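Long-range contacts in proteasome chaperone 4 (Saccharomyces cerevisiae, PDB 2Z5B), which pairs with IRC25 to form a heterodimeric chaperone that binds proteasome precursors and promotes alpha-ring formation during 20S proteasome assembly: residues 40-45 against 114-119; 91-96 against 125-130. All coordinates share one frame; numbering follows the deposited sequence.

Interaction 1 of 2, residues 40-45 against 114-119; sequences PISLVV and PCYVTW
Val45 lies beside the indole of Trp119, and the two side chains cross at a slant: CG1 of Val45 comes to 3.7 Å from CE3 of Trp119, while Val45 O sits over one face of the ring, displaced toward its rim. With CG anti to the backbone N (chi1 -178°), the indole swings back over the neighbouring strand. NE1 of Trp119 is bonded to Glu125, which helps fix the turn of the ring. A leucine in place of Trp119 would probably leave Val45 O without its aromatic cover and Glu125 without this N-H donor. At the other end, Tyr116 runs alongside Pro40, whose CB meets the ring edge in its plane, 3.8 Å from CE1. Val44 and Thr118 also stand side by side, both methyls of Val44 reaching Thr118 CB. One water donates to Leu43 O and is hydrogen-bonded to Thr118 OG1, giving this carbonyl a second donor besides Thr118 N, 2.7 Å from Leu43 O. Pro40, Ser42, Tyr116 and Thr118 meet the partner chaperone chain, where Ser42 OG bonds to Gln41 of that chain. Strands 41-45 and 115-119 run parallel, 8° apart in direction, joined by a ladder of five backbone bonds from Ile41 N to Val45 N. Among them, Leu43 N to Tyr116 O (2.7 Å) has its donor almost in line with the C=O. The pair forms the middle of the mixed sheet, flanked by strands 24-31 and 58-67, and Ile41, Leu43, Val45, Cys115, Val117 and Trp119 share the face packed by helices 94-111 and 134-149.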
# COMPACT_ATOMS: atom_id res chain seq x y z
N PRO A 40 2.35 -3.08 -11.48
CA PRO A 40 3.41 -2.98 -10.48
C PRO A 40 3.51 -4.19 -9.57
O PRO A 40 2.52 -4.85 -9.32
CB PRO A 40 3.01 -1.76 -9.63
CG PRO A 40 1.88 -1.12 -10.37
CD PRO A 40 1.23 -2.16 -11.17
N ILE A 41 4.72 -4.45 -9.07
CA ILE A 41 4.90 -5.40 -7.98
C ILE A 41 4.80 -4.58 -6.71
O ILE A 41 5.33 -3.47 -6.64
CB ILE A 41 6.29 -6.09 -8.06
CG1 ILE A 41 6.32 -7.09 -9.21
CG2 ILE A 41 6.64 -6.82 -6.76
CD1 ILE A 41 7.72 -7.48 -9.62
N SER A 42 4.08 -5.10 -5.72
CA SER A 42 4.13 -4.57 -4.36
C SER A 42 4.69 -5.66 -3.46
O SER A 42 4.24 -6.81 -3.52
CB SER A 42 2.73 -4.21 -3.85
OG SER A 42 2.18 -3.15 -4.60
N LEU A 43 5.67 -5.31 -2.65
CA LEU A 43 6.26 -6.27 -1.73
C LEU A 43 6.21 -5.72 -0.33
O LEU A 43 6.62 -4.57 -0.09
CB LEU A 43 7.71 -6.62 -2.12
CG LEU A 43 8.50 -7.49 -1.13
CD1 LEU A 43 7.90 -8.89 -1.06
CD2 LEU A 43 9.95 -7.59 -1.52
N VAL A 44 5.65 -6.51 0.58
CA VAL A 44 5.80 -6.22 2.02
C VAL A 44 6.75 -7.28 2.56
O VAL A 44 6.54 -8.49 2.35
CB VAL A 44 4.45 -6.25 2.77
CG1 VAL A 44 4.65 -5.87 4.24
CG2 VAL A 44 3.44 -5.29 2.10
N VAL A 45 7.83 -6.84 3.21
CA VAL A 45 8.86 -7.77 3.70
C VAL A 45 9.36 -7.36 5.09
O VAL A 45 9.46 -6.19 5.40
CB VAL A 45 10.01 -8.00 2.67
CG1 VAL A 45 10.74 -6.69 2.32
CG2 VAL A 45 11.03 -9.08 3.17
N PRO A 114 7.15 -1.27 -12.49
CA PRO A 114 7.19 -0.47 -11.27
C PRO A 114 7.11 -1.41 -10.05
O PRO A 114 6.63 -2.54 -10.19
CB PRO A 114 5.96 0.43 -11.37
CG PRO A 114 5.43 0.26 -12.80
CD PRO A 114 5.89 -1.09 -13.24
N CYS A 115 7.62 -0.93 -8.91
CA CYS A 115 7.67 -1.72 -7.68
C CYS A 115 7.43 -0.81 -6.49
O CYS A 115 8.01 0.28 -6.42
CB CYS A 115 9.06 -2.39 -7.51
SG CYS A 115 9.17 -3.54 -6.10
N TYR A 116 6.59 -1.28 -5.57
CA TYR A 116 6.36 -0.64 -4.30
C TYR A 116 6.89 -1.61 -3.26
O TYR A 116 6.55 -2.80 -3.27
CB TYR A 116 4.86 -0.44 -4.05
CG TYR A 116 4.19 0.54 -4.99
CD1 TYR A 116 3.84 0.17 -6.29
CD2 TYR A 116 3.88 1.83 -4.56
CE1 TYR A 116 3.21 1.06 -7.14
CE2 TYR A 116 3.23 2.73 -5.40
CZ TYR A 116 2.91 2.33 -6.69
OH TYR A 116 2.30 3.20 -7.55
N VAL A 117 7.73 -1.12 -2.35
CA VAL A 117 8.27 -1.98 -1.30
C VAL A 117 7.98 -1.42 0.08
O VAL A 117 8.25 -0.26 0.36
CB VAL A 117 9.80 -2.18 -1.47
CG1 VAL A 117 10.42 -2.76 -0.23
CG2 VAL A 117 10.08 -3.10 -2.62
N THR A 118 7.45 -2.26 0.96
CA THR A 118 7.33 -1.90 2.35
C THR A 118 8.32 -2.70 3.17
O THR A 118 8.35 -3.92 3.05
CB THR A 118 5.92 -2.27 2.89
OG1 THR A 118 4.93 -1.48 2.21
CG2 THR A 118 5.84 -2.01 4.37
N TRP A 119 9.06 -2.03 4.06
CA TRP A 119 9.82 -2.74 5.08
C TRP A 119 9.01 -2.72 6.38
O TRP A 119 8.66 -1.67 6.91
CB TRP A 119 11.27 -2.23 5.29
CG TRP A 119 11.93 -3.11 6.35
CD1 TRP A 119 11.95 -2.87 7.69
CD2 TRP A 119 12.53 -4.41 6.16
NE1 TRP A 119 12.56 -3.92 8.35
CE2 TRP A 119 12.92 -4.88 7.43
CE3 TRP A 119 12.79 -5.21 5.04
CZ2 TRP A 119 13.58 -6.11 7.61
CZ3 TRP A 119 13.43 -6.43 5.22
CH2 TRP A 119 13.82 -6.87 6.49
O HOH W 1 4.31 -2.73 -0.10

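Interaction 2 of 2, residues 91-96 against 125-130; sequences TKDDRI and EDPSML
Asp93 OD1 takes two bonds from Arg95, and the arginine they steady spreads over Pro127. Arg95 NE approaches along the syn lone pair of OD1, 3.1 Å away and nearly straight at 172°. Asp93 sits at the N-cap of helix 94-111, its OD1 also accepting from Arg95 N, which comes from the anti side and tilted out of the carboxylate plane. Arg95 NH2 reaches OD2, tilted from the guanidinium plane, and so completes a side-on salt bridge with one nitrogen to each oxygen. The bend of the Arg95 chain at chi3 (-70°) lets the guanidinium lie with one face on Pro127, whose CB is centred under it and 3.6 Å from NE. Pro127 CG also touches Asp93 OD2 at 3.5 Å. Asp126, just before the turn into helix 128-132, makes a capping bond from OD1 to Ser128 N and takes Ser128 OG at OD2, both from above its carboxylate plane. Deeper in, Leu130 CD2 packs 4.0 Å from Ile96 CA. The two helix starts are thus joined by apolar contact and by the guanidinium face on Pro127 CB, perhaps helped by charge attraction between Arg95 and Asp126, while the salt bridge and both capping bonds lie within their own segments.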
# COMPACT_ATOMS: atom_id res chain seq x y z
N THR A 91 11.98 7.01 6.10
CA THR A 91 12.43 6.75 7.47
C THR A 91 13.73 7.52 7.72
O THR A 91 14.50 7.73 6.79
CB THR A 91 12.66 5.23 7.77
OG1 THR A 91 13.27 5.08 9.07
CG2 THR A 91 13.57 4.58 6.73
N LYS A 92 13.97 7.90 8.97
CA LYS A 92 15.22 8.56 9.32
C LYS A 92 16.36 7.55 9.46
O LYS A 92 17.54 7.90 9.37
CB LYS A 92 15.05 9.39 10.60
CG LYS A 92 14.33 10.74 10.37
CD LYS A 92 13.60 11.22 11.63
CE LYS A 92 12.80 12.52 11.41
NZ LYS A 92 13.67 13.74 11.37
N ASP A 93 15.99 6.28 9.67
CA ASP A 93 16.98 5.20 9.82
C ASP A 93 17.55 4.77 8.47
O ASP A 93 16.85 4.13 7.68
CB ASP A 93 16.33 4.02 10.54
CG ASP A 93 17.34 3.02 11.05
OD1 ASP A 93 18.44 2.93 10.48
OD2 ASP A 93 17.03 2.31 12.03
N ASP A 94 18.81 5.13 8.20
CA ASP A 94 19.50 4.74 6.95
C ASP A 94 19.50 3.24 6.69
O ASP A 94 19.46 2.81 5.55
CB ASP A 94 20.98 5.18 6.96
CG ASP A 94 21.17 6.68 7.07
OD1 ASP A 94 20.19 7.46 7.03
OD2 ASP A 94 22.35 7.10 7.19
N ARG A 95 19.58 2.44 7.76
CA ARG A 95 19.66 0.98 7.67
C ARG A 95 18.37 0.39 7.07
O ARG A 95 18.41 -0.53 6.26
CB ARG A 95 19.90 0.35 9.05
CG ARG A 95 21.23 0.78 9.72
CD ARG A 95 21.29 0.30 11.17
NE ARG A 95 20.34 1.03 12.01
CZ ARG A 95 20.18 0.86 13.32
NH1 ARG A 95 20.91 -0.02 13.99
NH2 ARG A 95 19.28 1.59 13.97
N ILE A 96 17.23 0.94 7.49
CA ILE A 96 15.93 0.59 6.91
C ILE A 96 15.77 1.19 5.51
O ILE A 96 15.44 0.46 4.58
CB ILE A 96 14.76 1.02 7.84
CG1 ILE A 96 14.87 0.28 9.18
CG2 ILE A 96 13.40 0.74 7.16
CD1 ILE A 96 14.01 0.84 10.29
N GLU A 125 12.72 -5.64 16.38
CA GLU A 125 13.77 -5.45 15.39
C GLU A 125 14.96 -4.62 15.85
O GLU A 125 14.81 -3.50 16.36
CB GLU A 125 13.18 -4.79 14.15
CG GLU A 125 14.13 -4.69 13.01
CD GLU A 125 13.44 -4.05 11.85
OE1 GLU A 125 13.32 -2.81 11.86
OE2 GLU A 125 12.98 -4.80 10.97
N ASP A 126 16.14 -5.18 15.63
CA ASP A 126 17.38 -4.43 15.65
C ASP A 126 17.78 -4.24 14.17
O ASP A 126 18.21 -5.19 13.52
CB ASP A 126 18.44 -5.24 16.42
CG ASP A 126 19.83 -4.65 16.33
OD1 ASP A 126 19.99 -3.51 15.83
OD2 ASP A 126 20.77 -5.36 16.76
N PRO A 127 17.63 -3.02 13.62
CA PRO A 127 17.98 -2.86 12.19
C PRO A 127 19.44 -3.16 11.78
O PRO A 127 19.72 -3.24 10.59
CB PRO A 127 17.62 -1.40 11.90
CG PRO A 127 16.64 -1.02 12.94
CD PRO A 127 17.12 -1.77 14.19
N SER A 128 20.36 -3.33 12.74
CA SER A 128 21.70 -3.86 12.40
C SER A 128 21.65 -5.21 11.67
O SER A 128 22.56 -5.55 10.90
CB SER A 128 22.63 -3.95 13.62
OG SER A 128 22.47 -5.19 14.31
N MET A 129 20.59 -5.98 11.94
CA MET A 129 20.30 -7.24 11.24
C MET A 129 20.10 -7.04 9.72
O MET A 129 20.43 -7.92 8.94
CB MET A 129 19.03 -7.88 11.81
CG MET A 129 19.22 -9.15 12.64
SD MET A 129 17.75 -10.23 12.55
CE MET A 129 17.60 -10.64 14.30
N LEU A 130 19.55 -5.90 9.33
CA LEU A 130 19.35 -5.59 7.90
C LEU A 130 20.70 -5.36 7.23
O LEU A 130 20.92 -5.78 6.10
CB LEU A 130 18.45 -4.36 7.72
CG LEU A 130 16.93 -4.54 7.90
CD1 LEU A 130 16.55 -4.70 9.36
CD2 LEU A 130 16.17 -3.37 7.31

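The centres of the two interactions lie about 17 Å apart, with interaction 1 near the middle of the chain and interaction 2 toward its periphery. Their segments alternate along the sequence: strand 41-47, the start of helix 94-111, strand 115-121, then helix 128-132. The last three follow one another directly, whereas strands 58-67 and 83-87 come between strand 41-47 and helix 94-111. Trp119 is the bridge: besides the bond to Glu125 already noted, its indole packs against Ile96 and Leu130 of interaction 2. It thus connects the N-terminal part of helix 94-111 and helix 128-132 to the end of the central strands.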